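Local coordinates for PUM-HD domain-containing protein (Caenorhabditis elegans, PDB 7CGF) that binds RNA through its PUM-HD domain, consistent with recognition of the 3' untranslated regions of messenger RNAs, at residues A[178-181]-A[182-186]; A[219-222]-A[223-227]; A[311-314]-A[315-319]; A[318-321]-A[322-326]. The protein carries 2 engineered substitutions. One frame throughout, in Å; residues are numbered along the deposited sequence.

Contact 1. Residues A[178-181]-A[182-186]; sequences LLES and SNTIY
Leu-178 and Ile-185 meet on the buried side of a tight loop between two helices. Their side chains run obliquely past each other. The CD1 methyl of Ile-185 lies against CB of Leu-178 at 3.7 Å and also touches its CD2 methyl. In Ile-185, chi2 of -70° folds CD1 back toward Leu-178. Helix 194-204 adds Val-198, which packs on both residues.

At the turn, Thr-184 lies across Glu-180 at about a right angle, with CG of Glu-180 3.5 Å from Thr-184 OG1. Thr-184 is buried, and its side chain packs on His-147. OG1 of Thr-184 sits beside its own backbone N (chi1 -52°). From there it reaches back to Ser-181 N, in a weak and rather bent hydrogen bond of 3.2 Å. The backbone answers with Thr-184 N to Ser-181 O, straight but also weak at 3.3 Å. The CB of Thr-184 rests on the carbonyl oxygen of Leu-178.

Two waters bridge polar atoms across the turn. The first takes the N-H of Ile-185 at 3.0 Å and lies within hydrogen-bonding distance of the carbonyl oxygens of Leu-178 and Ser-181. The second joins Glu-180 OE2 to Thr-184 OG1, which it meets at 2.6 Å. Glu-180 OE2 also bonds His-147 of the preceding Pumilio repeat.

Ser-181 to Thr-184 form a type I beta turn. It takes the chain from helix 172-178 into helix 184-189, linking two helices of the alpha-helical Pumilio repeat fold.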
loop_
_atom_site.group_PDB
_atom_site.type_symbol
_atom_site.label_atom_id
_atom_site.label_comp_id
_atom_site.label_asym_id
_atom_site.label_seq_id
_atom_site.Cartn_x
_atom_site.Cartn_y
_atom_site.Cartn_z
ATOM N N LEU A 178 12.678 -9.951 2.068
ATOM C CA LEU A 178 12.217 -10.161 0.693
ATOM C C LEU A 178 13.179 -11.024 -0.103
ATOM O O LEU A 178 12.749 -11.786 -0.975
ATOM C CB LEU A 178 12.031 -8.823 -0.028
ATOM C CG LEU A 178 10.848 -7.993 0.493
ATOM C CD1 LEU A 178 10.777 -6.661 -0.239
ATOM C CD2 LEU A 178 9.570 -8.775 0.267
ATOM N N LEU A 179 14.475 -10.911 0.177
ATOM C CA LEU A 179 15.509 -11.655 -0.526
ATOM C C LEU A 179 15.975 -12.896 0.241
ATOM O O LEU A 179 17.006 -13.479 -0.115
ATOM C CB LEU A 179 16.706 -10.738 -0.799
ATOM C CG LEU A 179 16.416 -9.558 -1.734
ATOM C CD1 LEU A 179 17.542 -8.527 -1.661
ATOM C CD2 LEU A 179 16.213 -10.070 -3.141
ATOM N N GLU A 180 15.231 -13.346 1.252
ATOM C CA GLU A 180 15.807 -14.365 2.126
ATOM C C GLU A 180 15.951 -15.719 1.424
ATOM O O GLU A 180 16.898 -16.452 1.720
ATOM C CB GLU A 180 14.990 -14.476 3.423
ATOM C CG GLU A 180 13.679 -15.208 3.289
ATOM C CD GLU A 180 12.801 -15.097 4.542
ATOM O OE1 GLU A 180 13.264 -14.557 5.560
ATOM O OE2 GLU A 180 11.649 -15.550 4.498
ATOM N N SER A 181 15.058 -16.059 0.483
ATOM C CA SER A 181 15.162 -17.282 -0.302
ATOM C C SER A 181 14.761 -16.986 -1.737
ATOM O O SER A 181 14.252 -15.909 -2.045
ATOM C CB SER A 181 14.284 -18.406 0.261
ATOM O OG SER A 181 14.778 -18.822 1.514
ATOM N N SER A 182 14.971 -17.982 -2.606
ATOM C CA SER A 182 14.724 -17.790 -4.037
ATOM C C SER A 182 13.292 -17.355 -4.316
ATOM O O SER A 182 13.067 -16.447 -5.126
ATOM C CB SER A 182 15.036 -19.075 -4.798
ATOM O OG SER A 182 16.411 -19.373 -4.695
ATOM N N ASN A 183 12.317 -17.961 -3.640
ATOM C CA ASN A 183 10.919 -17.762 -4.005
ATOM C C ASN A 183 10.214 -16.697 -3.173
ATOM O O ASN A 183 9.014 -16.499 -3.358
ATOM C CB ASN A 183 10.150 -19.070 -3.873
ATOM C CG ASN A 183 10.099 -19.576 -2.435
ATOM O OD1 ASN A 183 11.016 -19.329 -1.637
ATOM N ND2 ASN A 183 9.032 -20.295 -2.101
ATOM N N THR A 184 10.914 -16.021 -2.266
ATOM C CA THR A 184 10.222 -15.134 -1.327
ATOM C C THR A 184 9.545 -13.966 -2.043
ATOM O O THR A 184 8.412 -13.606 -1.715
ATOM C CB THR A 184 11.209 -14.622 -0.279
ATOM O OG1 THR A 184 11.883 -15.745 0.298
ATOM C CG2 THR A 184 10.468 -13.881 0.846
ATOM N N ILE A 185 10.223 -13.347 -3.013
ATOM C CA ILE A 185 9.610 -12.205 -3.688
ATOM C C ILE A 185 8.389 -12.644 -4.483
ATOM O O ILE A 185 7.364 -11.949 -4.502
ATOM C CB ILE A 185 10.640 -11.476 -4.565
ATOM C CG1 ILE A 185 11.345 -10.418 -3.752
ATOM C CG2 ILE A 185 9.982 -10.868 -5.811
ATOM C CD1 ILE A 185 10.462 -9.244 -3.400
ATOM N N TYR A 186 8.443 -13.825 -5.095
ATOM C CA TYR A 186 7.257 -14.340 -5.768
ATOM C C TYR A 186 6.123 -14.547 -4.765
ATOM O O TYR A 186 4.994 -14.082 -4.981
ATOM C CB TYR A 186 7.574 -15.653 -6.495
ATOM C CG TYR A 186 6.307 -16.261 -7.060
ATOM C CD1 TYR A 186 5.789 -15.816 -8.261
ATOM C CD2 TYR A 186 5.600 -17.226 -6.349
ATOM C CE1 TYR A 186 4.611 -16.346 -8.763
ATOM C CE2 TYR A 186 4.422 -17.745 -6.830
ATOM C CZ TYR A 186 3.938 -17.300 -8.037
ATOM O OH TYR A 186 2.770 -17.828 -8.524
HETATM O O HOH W 1 13.211 -13.575 -3.244
HETATM O O HOH W 2 10.856 -17.237 2.114
#

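Contact 2. Residues A[219-222]-A[223-227]; sequences KRFD and EIANN
Arg-220 and Glu-223 clasp each other on the solvent side of a short helix, where Glu-223 is exposed and Arg-220 partly so. The grip is side-on and uses two nitrogens. Arg-220 NE donates a hydrogen bond to Glu-223 OE1 at 3.0 Å, and Arg-220 NH2 donates one to Glu-223 OE2 at 2.9 Å, almost straight at 177°. OE2 is met on its syn side, whereas OE1 is met from above the carboxylate plane. The guanidinium and carboxylate planes are 32° apart. A bend at chi3 of Arg-220 (68°) turns the guanidinium toward the glutamate. Tyr-186 makes a cation-pi contact with the same arginine.

By contrast, Phe-221, Ile-224 and Ala-225 are buried and closely packed. The CB methyl of Ala-225 sits over one face of the Phe-221 ring, toward its rim, 4.1 Å from CE2. Ile-224 lays CG1 against the carbonyl oxygen of Arg-220 at 3.2 Å. Val-234 packs on all three residues, and Phe-260 on Phe-221 and Ala-225.

The backbone is firm at first, with Ile-224 N to Arg-220 O at 3.0 Å and Ala-225 N to Phe-221 O at 2.7 Å. It weakens at the end, where Asn-226 N reaches Asp-222 O at 3.3 Å. Asp-222 turns to Arg-252 in a salt bridge. Arg-220 is the N-cap of helix 221-225, which joins helix 184-189 (Tyr-186) to helix 257-261 (Phe-260) in the stacked Pumilio repeats.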
loop_
_atom_site.group_PDB
_atom_site.type_symbol
_atom_site.label_atom_id
_atom_site.label_comp_id
_atom_site.label_asym_id
_atom_site.label_seq_id
_atom_site.Cartn_x
_atom_site.Cartn_y
_atom_site.Cartn_z
ATOM N N LYS A 219 12.756 -12.543 -12.730
ATOM C CA LYS A 219 12.958 -13.973 -12.953
ATOM C C LYS A 219 11.649 -14.721 -13.147
ATOM O O LYS A 219 11.613 -15.717 -13.881
ATOM C CB LYS A 219 13.750 -14.581 -11.791
ATOM C CG LYS A 219 15.193 -14.035 -11.698
ATOM C CD LYS A 219 15.907 -14.575 -10.453
ATOM C CE LYS A 219 17.294 -13.935 -10.287
ATOM N NZ LYS A 219 18.019 -14.401 -9.051
ATOM N N ARG A 220 10.566 -14.267 -12.517
ATOM C CA ARG A 220 9.247 -14.878 -12.681
ATOM C C ARG A 220 8.241 -13.849 -13.172
ATOM O O ARG A 220 7.087 -13.801 -12.743
ATOM C CB ARG A 220 8.803 -15.547 -11.387
ATOM C CG ARG A 220 9.728 -16.702 -11.063
ATOM C CD ARG A 220 9.345 -17.416 -9.799
ATOM N NE ARG A 220 8.088 -18.120 -9.951
ATOM C CZ ARG A 220 7.559 -18.878 -8.998
ATOM N NH1 ARG A 220 8.196 -19.027 -7.846
ATOM N NH2 ARG A 220 6.406 -19.483 -9.193
ATOM N N PHE A 221 8.696 -13.033 -14.120
ATOM C CA PHE A 221 7.925 -11.884 -14.577
ATOM C C PHE A 221 6.551 -12.279 -15.103
ATOM O O PHE A 221 5.537 -11.684 -14.715
ATOM C CB PHE A 221 8.697 -11.147 -15.672
ATOM C CG PHE A 221 7.995 -9.915 -16.150
ATOM C CD1 PHE A 221 8.068 -8.746 -15.411
ATOM C CD2 PHE A 221 7.226 -9.936 -17.308
ATOM C CE1 PHE A 221 7.415 -7.616 -15.820
ATOM C CE2 PHE A 221 6.570 -8.792 -17.721
ATOM C CZ PHE A 221 6.670 -7.637 -16.963
ATOM N N ASP A 222 6.497 -13.245 -16.027
ATOM C CA ASP A 222 5.220 -13.551 -16.666
ATOM C C ASP A 222 4.177 -13.989 -15.645
ATOM O O ASP A 222 3.010 -13.577 -15.728
ATOM C CB ASP A 222 5.392 -14.634 -17.726
ATOM C CG ASP A 222 6.192 -14.171 -18.919
ATOM O OD1 ASP A 222 6.562 -12.976 -18.990
ATOM O OD2 ASP A 222 6.438 -15.023 -19.795
ATOM N N GLU A 223 4.576 -14.824 -14.676
ATOM C CA GLU A 223 3.629 -15.298 -13.671
ATOM C C GLU A 223 3.167 -14.159 -12.780
ATOM O O GLU A 223 1.976 -14.053 -12.446
ATOM C CB GLU A 223 4.267 -16.378 -12.808
ATOM C CG GLU A 223 4.671 -17.648 -13.483
ATOM C CD GLU A 223 5.521 -18.464 -12.540
ATOM O OE1 GLU A 223 6.778 -18.350 -12.603
ATOM O OE2 GLU A 223 4.911 -19.142 -11.685
ATOM N N ILE A 224 4.104 -13.308 -12.362
ATOM C CA ILE A 224 3.744 -12.209 -11.472
ATOM C C ILE A 224 2.881 -11.185 -12.206
ATOM O O ILE A 224 1.906 -10.656 -11.650
ATOM C CB ILE A 224 5.016 -11.588 -10.882
ATOM C CG1 ILE A 224 5.767 -12.627 -10.039
ATOM C CG2 ILE A 224 4.676 -10.370 -9.974
ATOM C CD1 ILE A 224 7.089 -12.106 -9.459
ATOM N N ALA A 225 3.206 -10.917 -13.475
ATOM C CA ALA A 225 2.495 -9.902 -14.244
ATOM C C ALA A 225 1.027 -10.242 -14.460
ATOM O O ALA A 225 0.202 -9.328 -14.555
ATOM C CB ALA A 225 3.171 -9.698 -15.601
ATOM N N ASN A 226 0.668 -11.529 -14.542
ATOM C CA ASN A 226 -0.747 -11.862 -14.683
ATOM C C ASN A 226 -1.382 -12.335 -13.381
ATOM O O ASN A 226 -2.463 -12.937 -13.408
ATOM C CB ASN A 226 -0.969 -12.901 -15.783
ATOM C CG ASN A 226 -2.422 -12.979 -16.184
ATOM O OD1 ASN A 226 -3.085 -11.947 -16.311
ATOM N ND2 ASN A 226 -2.955 -14.197 -16.300
ATOM N N ASN A 227 -0.745 -12.080 -12.237
ATOM C CA ASN A 227 -1.360 -12.417 -10.966
ATOM C C ASN A 227 -2.257 -11.279 -10.473
ATOM O O ASN A 227 -2.018 -10.096 -10.747
ATOM C CB ASN A 227 -0.267 -12.761 -9.945
ATOM C CG ASN A 227 -0.833 -13.086 -8.589
ATOM O OD1 ASN A 227 -0.876 -12.230 -7.714
ATOM N ND2 ASN A 227 -1.291 -14.332 -8.411
#

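Contact 3. Residues A[311-314]-A[315-319]; sequences YVVQ and KMFDQ. With nucleotides of chain B.
The RNA-binding helix 309-319 of a Pumilio repeat carries Tyr-311, whose ring enters between two bases of chain B. One ring face lies on the base of G2 of chain B, with C5 of that base 3.3 Å above the ring plane and over its centre. U1 of chain B meets the tyrosine obliquely, with its C2 3.1 Å from Tyr-311 OH. Stacking of a side chain between successive bases is a familiar feature of PUF proteins.

Behind the tyrosine the helix is regular, with Lys-315 N bonded to Tyr-311 O at 2.9 Å. Lys-315 sends its amine away to a salt bridge with Glu-275.

On the buried side Val-313 and Phe-317 lie alongside each other, pointing the same way. CG1 of Val-313, anti to the backbone N (chi1 174°), touches Phe-317 CE1 at 3.8 Å. The edge of that ring also faces Val-313 O. Leu-352 packs on Phe-317.

On another side Gln-314 bends at chi2 toward Asp-318. Tyr-355 OH is the stronger partner of Asp-318 OD1. The amide plane is turned 59° from the carboxylate, and Gln-314 NE2 makes weak bonds to Asp-318 OD1 at 3.3 Å and OD2 at 3.4 Å.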
loop_
_atom_site.group_PDB
_atom_site.type_symbol
_atom_site.label_atom_id
_atom_site.label_comp_id
_atom_site.label_asym_id
_atom_site.label_seq_id
_atom_site.Cartn_x
_atom_site.Cartn_y
_atom_site.Cartn_z
ATOM N N TYR A 311 -9.326 -2.694 -24.324
ATOM C CA TYR A 311 -8.921 -1.566 -23.502
ATOM C C TYR A 311 -7.468 -1.194 -23.747
ATOM O O TYR A 311 -7.110 -0.015 -23.653
ATOM C CB TYR A 311 -9.125 -1.878 -22.019
ATOM C CG TYR A 311 -10.565 -2.031 -21.609
ATOM C CD1 TYR A 311 -11.366 -0.911 -21.379
ATOM C CD2 TYR A 311 -11.118 -3.290 -21.438
ATOM C CE1 TYR A 311 -12.690 -1.053 -20.981
ATOM C CE2 TYR A 311 -12.444 -3.439 -21.041
ATOM C CZ TYR A 311 -13.218 -2.319 -20.819
ATOM O OH TYR A 311 -14.529 -2.494 -20.421
ATOM N N VAL A 312 -6.617 -2.182 -24.019
ATOM C CA VAL A 312 -5.218 -1.873 -24.295
ATOM C C VAL A 312 -5.111 -1.075 -25.580
ATOM O O VAL A 312 -4.322 -0.129 -25.673
ATOM C CB VAL A 312 -4.371 -3.154 -24.362
ATOM C CG1 VAL A 312 -2.899 -2.801 -24.629
ATOM C CG2 VAL A 312 -4.522 -3.962 -23.074
ATOM N N VAL A 313 -5.921 -1.425 -26.585
ATOM C CA VAL A 313 -5.881 -0.678 -27.845
ATOM C C VAL A 313 -6.361 0.750 -27.624
ATOM O O VAL A 313 -5.754 1.711 -28.112
ATOM C CB VAL A 313 -6.701 -1.405 -28.930
ATOM C CG1 VAL A 313 -6.780 -0.553 -30.212
ATOM C CG2 VAL A 313 -6.097 -2.755 -29.239
ATOM N N GLN A 314 -7.440 0.921 -26.859
ATOM C CA GLN A 314 -7.896 2.264 -26.533
ATOM C C GLN A 314 -6.802 3.066 -25.834
ATOM O O GLN A 314 -6.578 4.237 -26.151
ATOM C CB GLN A 314 -9.154 2.183 -25.665
ATOM C CG GLN A 314 -9.692 3.531 -25.228
ATOM C CD GLN A 314 -10.416 4.243 -26.352
ATOM O OE1 GLN A 314 -11.069 3.606 -27.180
ATOM N NE2 GLN A 314 -10.306 5.567 -26.390
ATOM N N LYS A 315 -6.107 2.450 -24.875
ATOM C CA LYS A 315 -5.035 3.158 -24.181
ATOM C C LYS A 315 -3.913 3.554 -25.140
ATOM O O LYS A 315 -3.327 4.632 -25.007
ATOM C CB LYS A 315 -4.499 2.282 -23.049
ATOM C CG LYS A 315 -3.426 2.939 -22.182
ATOM C CD LYS A 315 -3.937 4.165 -21.428
ATOM C CE LYS A 315 -5.026 3.813 -20.420
ATOM N NZ LYS A 315 -5.225 4.939 -19.472
ATOM N N MET A 316 -3.581 2.683 -26.089
ATOM C CA MET A 316 -2.579 3.013 -27.102
ATOM C C MET A 316 -2.959 4.277 -27.857
ATOM O O MET A 316 -2.173 5.225 -27.932
ATOM C CB MET A 316 -2.418 1.860 -28.085
ATOM C CG MET A 316 -1.949 0.566 -27.476
ATOM S SD MET A 316 -1.824 -0.679 -28.757
ATOM C CE MET A 316 -0.555 0.059 -29.670
ATOM N N PHE A 317 -4.173 4.311 -28.420
ATOM C CA PHE A 317 -4.620 5.501 -29.141
ATOM C C PHE A 317 -4.533 6.742 -28.266
ATOM O O PHE A 317 -4.142 7.817 -28.734
ATOM C CB PHE A 317 -6.055 5.318 -29.644
ATOM C CG PHE A 317 -6.161 4.607 -30.966
ATOM C CD1 PHE A 317 -6.135 3.224 -31.036
ATOM C CD2 PHE A 317 -6.323 5.330 -32.144
ATOM C CE1 PHE A 317 -6.249 2.558 -32.262
ATOM C CE2 PHE A 317 -6.434 4.674 -33.373
ATOM C CZ PHE A 317 -6.399 3.294 -33.435
ATOM N N ASP A 318 -4.875 6.615 -26.982
ATOM C CA ASP A 318 -4.892 7.787 -26.118
ATOM C C ASP A 318 -3.495 8.274 -25.742
ATOM O O ASP A 318 -3.341 9.454 -25.410
ATOM C CB ASP A 318 -5.706 7.488 -24.853
ATOM C CG ASP A 318 -7.166 7.163 -25.157
ATOM O OD1 ASP A 318 -7.647 7.488 -26.271
ATOM O OD2 ASP A 318 -7.844 6.585 -24.275
ATOM N N GLN A 319 -2.469 7.417 -25.813
ATOM C CA GLN A 319 -1.169 7.734 -25.230
ATOM C C GLN A 319 -0.036 7.964 -26.222
ATOM O O GLN A 319 1.005 8.490 -25.817
ATOM C CB GLN A 319 -0.730 6.620 -24.264
ATOM C CG GLN A 319 -1.656 6.420 -23.072
ATOM C CD GLN A 319 -1.503 7.495 -22.013
ATOM O OE1 GLN A 319 -0.405 8.015 -21.784
ATOM N NE2 GLN A 319 -2.603 7.824 -21.347
ATOM P P G B 2 -16.987 -4.293 -17.048
ATOM O OP1 G B 2 -17.676 -4.777 -15.829
ATOM O OP2 G B 2 -16.888 -2.840 -17.265
ATOM O "O5'" G B 2 -15.507 -4.891 -16.963
ATOM C "C5'" G B 2 -15.286 -6.288 -17.054
ATOM C "C4'" G B 2 -13.830 -6.615 -16.840
ATOM O "O4'" G B 2 -13.043 -6.037 -17.911
ATOM C "C3'" G B 2 -13.213 -6.041 -15.577
ATOM O "O3'" G B 2 -13.519 -6.830 -14.443
ATOM C "C2'" G B 2 -11.725 -5.982 -15.933
ATOM O "O2'" G B 2 -11.119 -7.263 -15.832
ATOM C "C1'" G B 2 -11.787 -5.613 -17.416
ATOM N N9 G B 2 -11.635 -4.162 -17.627
ATOM C C8 G B 2 -12.550 -3.146 -17.464
ATOM N N7 G B 2 -12.066 -1.959 -17.724
ATOM C C5 G B 2 -10.741 -2.200 -18.076
ATOM C C6 G B 2 -9.705 -1.312 -18.465
ATOM O O6 G B 2 -9.735 -0.083 -18.588
ATOM N N1 G B 2 -8.519 -2.001 -18.741
ATOM C C2 G B 2 -8.367 -3.357 -18.661
ATOM N N2 G B 2 -7.141 -3.823 -18.952
ATOM N N3 G B 2 -9.323 -4.201 -18.280
ATOM C C4 G B 2 -10.471 -3.547 -18.020
ATOM P P U B 1 -20.598 -1.774 -21.641
ATOM O OP1 U B 1 -20.583 -2.624 -22.864
ATOM O OP2 U B 1 -20.199 -0.341 -21.771
ATOM O "O5'" U B 1 -19.740 -2.490 -20.492
ATOM C "C5'" U B 1 -20.056 -3.805 -20.045
ATOM C "C4'" U B 1 -18.948 -4.788 -20.340
ATOM O "O4'" U B 1 -18.581 -4.705 -21.745
ATOM C "C3'" U B 1 -17.635 -4.563 -19.597
ATOM O "O3'" U B 1 -17.647 -5.092 -18.279
ATOM C "C2'" U B 1 -16.613 -5.218 -20.518
ATOM O "O2'" U B 1 -16.600 -6.630 -20.377
ATOM C "C1'" U B 1 -17.190 -4.889 -21.896
ATOM N N1 U B 1 -16.603 -3.644 -22.432
ATOM C C2 U B 1 -15.399 -3.760 -23.104
ATOM O O2 U B 1 -14.836 -4.825 -23.285
ATOM N N3 U B 1 -14.889 -2.573 -23.553
ATOM C C4 U B 1 -15.439 -1.328 -23.400
ATOM O O4 U B 1 -14.850 -0.368 -23.863
ATOM C C5 U B 1 -16.677 -1.280 -22.682
ATOM C C6 U B 1 -17.195 -2.421 -22.235
#

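Contact 4. Residues A[318-321]-A[322-326]; sequences DQVT and SEQRR
Thr-321 and Gln-324 form a capping box at the start of helix 322-332. Thr-321, the N-cap residue, is the one most covered here. Its OG1 stands between its own backbone N and carbonyl carbon (chi1 64°), which aims it at the first turn of the helix. There it accepts from Gln-324 N at 3.0 Å.

Gln-324 returns the bond. Its side chain is extended beyond CG and comes back obliquely past the threonine. OE1 takes the N-H of Thr-321 at 3.1 Å, almost straight at 176°, with the donor tilted 24° from the amide carbonyl plane. The two bonds tie side chain to backbone in both directions. They satisfy N-H groups that have no preceding helical turn to bond to. The other end of the amide, NE2, has a weak bond to the carbonyl oxygen of Val-279 in helix 279-290.

Val-320 packs against the box. Its CB lies 3.3 Å from Gln-324 OE1, and Val-286 of helix 279-290 touches the same valine.

Arg-325 follows on the next position. Its N bonds Thr-321 O at 2.7 Å, the first regular helical bond across this junction. Its guanidinium lies with one face over the backbone of Thr-321 and Ser-322. Nearer the backbone, its chain slides past Val-320 in the opposite direction, with Arg-325 CG 3.5 Å from Val-320 CG2.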
loop_
_atom_site.group_PDB
_atom_site.type_symbol
_atom_site.label_atom_id
_atom_site.label_comp_id
_atom_site.label_asym_id
_atom_site.label_seq_id
_atom_site.Cartn_x
_atom_site.Cartn_y
_atom_site.Cartn_z
ATOM N N ASP A 318 -4.875 6.615 -26.982
ATOM C CA ASP A 318 -4.892 7.787 -26.118
ATOM C C ASP A 318 -3.495 8.274 -25.742
ATOM O O ASP A 318 -3.341 9.454 -25.410
ATOM C CB ASP A 318 -5.706 7.488 -24.853
ATOM C CG ASP A 318 -7.166 7.163 -25.157
ATOM O OD1 ASP A 318 -7.647 7.488 -26.271
ATOM O OD2 ASP A 318 -7.844 6.585 -24.275
ATOM N N GLN A 319 -2.469 7.417 -25.813
ATOM C CA GLN A 319 -1.169 7.734 -25.230
ATOM C C GLN A 319 -0.036 7.964 -26.222
ATOM O O GLN A 319 1.005 8.490 -25.817
ATOM C CB GLN A 319 -0.730 6.620 -24.264
ATOM C CG GLN A 319 -1.656 6.420 -23.072
ATOM C CD GLN A 319 -1.503 7.495 -22.013
ATOM O OE1 GLN A 319 -0.405 8.015 -21.784
ATOM N NE2 GLN A 319 -2.603 7.824 -21.347
ATOM N N VAL A 320 -0.171 7.575 -27.482
ATOM C CA VAL A 320 0.960 7.582 -28.392
ATOM C C VAL A 320 0.971 8.885 -29.184
ATOM O O VAL A 320 0.066 9.708 -29.081
ATOM C CB VAL A 320 0.970 6.344 -29.321
ATOM C CG1 VAL A 320 0.999 5.059 -28.482
ATOM C CG2 VAL A 320 -0.211 6.366 -30.288
ATOM N N THR A 321 2.032 9.089 -29.965
ATOM C CA THR A 321 2.177 10.327 -30.721
ATOM C C THR A 321 1.209 10.334 -31.899
ATOM O O THR A 321 0.646 9.306 -32.280
ATOM C CB THR A 321 3.611 10.502 -31.226
ATOM O OG1 THR A 321 3.931 9.458 -32.150
ATOM C CG2 THR A 321 4.605 10.462 -30.077
ATOM N N SER A 322 1.022 11.516 -32.493
ATOM C CA SER A 322 0.167 11.600 -33.672
ATOM C C SER A 322 0.710 10.728 -34.789
ATOM O O SER A 322 -0.049 10.043 -35.486
ATOM C CB SER A 322 0.047 13.051 -34.140
ATOM O OG SER A 322 1.260 13.479 -34.721
ATOM N N GLU A 323 2.028 10.738 -34.973
ATOM C CA GLU A 323 2.630 9.884 -35.978
ATOM C C GLU A 323 2.397 8.413 -35.646
ATOM O O GLU A 323 2.120 7.604 -36.538
ATOM C CB GLU A 323 4.117 10.236 -36.094
ATOM C CG GLU A 323 4.786 9.786 -37.353
ATOM C CD GLU A 323 4.368 10.560 -38.615
ATOM O OE1 GLU A 323 3.439 11.399 -38.578
ATOM O OE2 GLU A 323 4.993 10.304 -39.649
ATOM N N GLN A 324 2.437 8.055 -34.359
ATOM C CA GLN A 324 2.160 6.668 -33.991
ATOM C C GLN A 324 0.684 6.319 -34.170
ATOM O O GLN A 324 0.357 5.218 -34.629
ATOM C CB GLN A 324 2.623 6.402 -32.558
ATOM C CG GLN A 324 4.125 6.209 -32.498
ATOM C CD GLN A 324 4.714 6.338 -31.105
ATOM O OE1 GLN A 324 4.080 6.838 -30.174
ATOM N NE2 GLN A 324 5.954 5.893 -30.965
ATOM N N ARG A 325 -0.223 7.234 -33.813
ATOM C CA ARG A 325 -1.641 6.991 -34.077
ATOM C C ARG A 325 -1.894 6.802 -35.565
ATOM O O ARG A 325 -2.741 5.996 -35.961
ATOM C CB ARG A 325 -2.497 8.142 -33.550
ATOM C CG ARG A 325 -2.661 8.207 -32.043
ATOM C CD ARG A 325 -3.757 9.192 -31.640
ATOM N NE ARG A 325 -3.669 10.418 -32.428
ATOM C CZ ARG A 325 -3.039 11.525 -32.043
ATOM N NH1 ARG A 325 -3.012 12.587 -32.848
ATOM N NH2 ARG A 325 -2.438 11.577 -30.858
ATOM N N ARG A 326 -1.146 7.520 -36.403
ATOM C CA ARG A 326 -1.336 7.408 -37.842
ATOM C C ARG A 326 -1.105 5.979 -38.321
ATOM O O ARG A 326 -1.878 5.460 -39.133
ATOM C CB ARG A 326 -0.412 8.408 -38.542
ATOM C CG ARG A 326 -0.402 8.341 -40.034
ATOM C CD ARG A 326 0.363 9.538 -40.578
ATOM N NE ARG A 326 0.535 9.421 -42.017
ATOM C CZ ARG A 326 1.529 8.744 -42.570
ATOM N NH1 ARG A 326 1.632 8.670 -43.892
ATOM N NH2 ARG A 326 2.426 8.149 -41.789
#

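In the fold
All four contacts lie inside the PUM-HD. Contacts 1, 2 and 3 follow one another along the chain, and contact 4 begins where contact 3 ends. Contacts 1 and 2 have centres 14 Å apart and touch through Tyr-186, whose CG is 3.4 Å from Arg-220 NH1 and whose CD1 is 3.7 Å from Ile-224 CG1. Contacts 3 and 4 share Asp-318 and Gln-319, and their centres are 10 Å apart. Phe-317 O there lies 3.2 Å from Arg-325 CD. The two pairs stay separate, with about 11 Å between the nearest atoms of contacts 2 and 3. Contact 3 alone touches the RNA. The nearest atom of contact 2 is about 5 Å from the bound RNA.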